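Local coordinates for protein putative phosphomethylpyrimidine kinase (Bacteroides thetaiotaomicron, PDB 3MBH) that probably phosphorylates pyridoxal at its 5-hydroxymethyl group with ATP, as a pyridoxal kinase of the ribokinase-like family, at residues A[225-230]-A[243-248]. Residues are numbered along the deposited sequence; the frame is centred on the assembly and turned at random.
Sequences DTFTSV and MALDRA. With PXL (3-hydroxy-5-(hydroxymethyl)-2-methylisonicotinaldehyde), chain G.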
loop_
_atom_site.group_PDB
_atom_site.type_symbol
_atom_site.label_atom_id
_atom_site.label_comp_id
_atom_site.label_asym_id
_atom_site.label_seq_id
_atom_site.Cartn_x
_atom_site.Cartn_y
_atom_site.Cartn_z
ATOM N N ASP A 225 6.995 19.436 17.726
ATOM C CA ASP A 225 8.009 18.569 17.226
ATOM C C ASP A 225 7.475 17.695 16.094
ATOM O O ASP A 225 8.165 17.485 15.089
ATOM C CB ASP A 225 8.626 17.718 18.343
ATOM C CG ASP A 225 9.233 18.559 19.463
ATOM O OD1 ASP A 225 9.948 19.572 19.192
ATOM O OD2 ASP A 225 8.953 18.198 20.631
ATOM N N THR A 226 6.246 17.222 16.211
ATOM C CA THR A 226 5.642 16.438 15.122
ATOM C C THR A 226 5.434 17.334 13.910
ATOM O O THR A 226 5.801 16.973 12.789
ATOM C CB THR A 226 4.291 15.843 15.532
ATOM O OG1 THR A 226 4.510 14.891 16.549
ATOM C CG2 THR A 226 3.585 15.173 14.345
ATOM N N PHE A 227 4.877 18.513 14.141
ATOM C CA PHE A 227 4.676 19.488 13.079
ATOM C C PHE A 227 5.964 19.829 12.291
ATOM O O PHE A 227 5.997 19.790 11.068
ATOM C CB PHE A 227 4.069 20.785 13.643
ATOM C CG PHE A 227 3.848 21.847 12.599
ATOM C CD1 PHE A 227 2.694 21.873 11.861
ATOM C CD2 PHE A 227 4.824 22.811 12.341
ATOM C CE1 PHE A 227 2.511 22.839 10.860
ATOM C CE2 PHE A 227 4.649 23.789 11.338
ATOM C CZ PHE A 227 3.496 23.805 10.618
ATOM N N THR A 228 7.010 20.169 13.027
ATOM C CA THR A 228 8.265 20.618 12.429
ATOM C C THR A 228 8.987 19.472 11.754
ATOM O O THR A 228 9.565 19.680 10.675
ATOM C CB THR A 228 9.148 21.441 13.448
ATOM O OG1 THR A 228 8.334 22.507 13.968
ATOM C CG2 THR A 228 10.454 21.994 12.761
ATOM N N SER A 229 8.873 18.257 12.315
ATOM C CA SER A 229 9.466 17.058 11.705
ATOM C C SER A 229 8.804 16.780 10.322
ATOM O O SER A 229 9.511 16.536 9.314
ATOM C CB SER A 229 9.278 15.824 12.608
ATOM O OG SER A 229 10.112 15.862 13.748
ATOM N N VAL A 230 7.471 16.902 10.253
ATOM C CA VAL A 230 6.792 16.693 8.963
ATOM C C VAL A 230 7.124 17.813 7.983
ATOM O O VAL A 230 7.399 17.555 6.808
ATOM C CB VAL A 230 5.288 16.450 9.096
ATOM C CG1 VAL A 230 4.699 16.292 7.671
ATOM C CG2 VAL A 230 5.015 15.190 9.988
HETATM N N MSE A 243 2.042 22.766 0.579
HETATM C CA MSE A 243 1.873 21.320 0.657
HETATM C C MSE A 243 2.432 20.776 1.986
HETATM O O MSE A 243 1.794 19.922 2.597
HETATM C CB MSE A 243 2.500 20.607 -0.545
HETATM C CG MSE A 243 2.572 19.102 -0.378
HETATM SE SE MSE A 243 0.794 18.344 -0.632
HETATM C CE MSE A 243 0.674 18.573 -2.598
ATOM N N ALA A 244 3.589 21.298 2.431
ATOM C CA ALA A 244 4.192 20.922 3.723
ATOM C C ALA A 244 3.239 21.218 4.852
ATOM O O ALA A 244 3.018 20.378 5.721
ATOM C CB ALA A 244 5.523 21.646 3.946
ATOM N N LEU A 245 2.680 22.413 4.854
ATOM C CA LEU A 245 1.660 22.788 5.830
ATOM C C LEU A 245 0.446 21.823 5.905
ATOM O O LEU A 245 -0.052 21.505 7.000
ATOM C CB LEU A 245 1.131 24.207 5.517
ATOM C CG LEU A 245 2.118 25.382 5.602
ATOM C CD1 LEU A 245 1.400 26.746 5.214
ATOM C CD2 LEU A 245 2.775 25.464 6.936
ATOM N N ASP A 246 -0.058 21.409 4.741
ATOM C CA ASP A 246 -1.175 20.442 4.666
ATOM C C ASP A 246 -0.791 19.078 5.179
ATOM O O ASP A 246 -1.521 18.503 5.990
ATOM C CB ASP A 246 -1.707 20.361 3.230
ATOM C CG ASP A 246 -2.601 21.571 2.901
ATOM O OD1 ASP A 246 -3.543 21.808 3.693
ATOM O OD2 ASP A 246 -2.372 22.273 1.904
ATOM N N ARG A 247 0.374 18.582 4.759
ATOM C CA ARG A 247 0.848 17.293 5.228
ATOM C C ARG A 247 0.999 17.299 6.742
ATOM O O ARG A 247 0.557 16.358 7.403
ATOM C CB ARG A 247 2.155 16.917 4.558
ATOM C CG ARG A 247 2.011 16.672 3.101
ATOM C CD ARG A 247 3.296 16.082 2.454
ATOM N NE ARG A 247 3.594 14.748 2.923
ATOM C CZ ARG A 247 4.704 14.093 2.637
ATOM N NH1 ARG A 247 5.645 14.659 1.888
ATOM N NH2 ARG A 247 4.864 12.849 3.100
ATOM N N ALA A 248 1.637 18.341 7.297
ATOM C CA ALA A 248 1.900 18.437 8.759
ATOM C C ALA A 248 0.602 18.533 9.564
ATOM O O ALA A 248 0.405 17.766 10.503
ATOM C CB ALA A 248 2.829 19.582 9.109
HETATM O OP4 PXL G . 9.416 20.530 21.784
HETATM C C5A PXL G . 8.646 20.362 22.965
HETATM C C5 PXL G . 9.540 19.767 24.057
HETATM C C6 PXL G . 10.751 19.138 23.845
HETATM N N1 PXL G . 11.490 18.670 24.851
HETATM C C2 PXL G . 11.163 18.691 26.159
HETATM C C3 PXL G . 9.882 19.320 26.512
HETATM C C4 PXL G . 9.076 19.893 25.408
HETATM C C4A PXL G . 7.759 20.500 25.583
HETATM O O4A PXL G . 7.286 20.268 26.650
HETATM O O3 PXL G . 9.434 19.468 27.768
HETATM C C2A PXL G . 12.142 18.040 27.122
#
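The ring of F227 meets the helix of 243-248 at two places: L245 CD2 sits at its edge, close to the ring plane and 4.1 Å from F227 CZ, while the methyl of A248 comes in obliquely, its CB 3.6 Å from F227 CD1. With CG anti to the backbone N (chi1 179°), the ring is carried over to the second helix. At another point of the ring's edge, in plane, lies T228 OG1, which is hydrogen-bonded to T144. One turn on from F227, V230 directs its CB toward the second helix; its CG1, also anti to the backbone N, rests 3.7 Å from A248 CA and touches the aliphatic root of R247 as well. The small alanine thus lets V230 approach the second helix's backbone, and the two segment axes come within 9.0 Å at an angle of 139°. The guanidinium of R247 works elsewhere, in a salt bridge with D239.

On the other side of helix 223-236, pyridoxal OP4 donates a hydrogen bond to D225 OD2 (2.6 Å). The same oxygen accepts from the backbone N of S23, and S229 N and OG grip the D225 carbonyl from opposite faces of its plane. With an alanine in place of D225, both OP4 and the S23 N-H would probably lose this acceptor, and the hydroxymethyl would be likely to turn more freely, although T50 and Q51 still bind the ligand.

Helices 223-236 and 241-257 of the ribokinase-like fold thus meet through apolar side chains, with V230 CG1 lying against the backbone of A248. D225 receives the hydroxyl that pyridoxal kinases phosphorylate; it closes the GTGD sequence of ribokinase-like kinases, whose aspartate is generally taken as the catalytic base, and its place beside OP4 is consistent with that role.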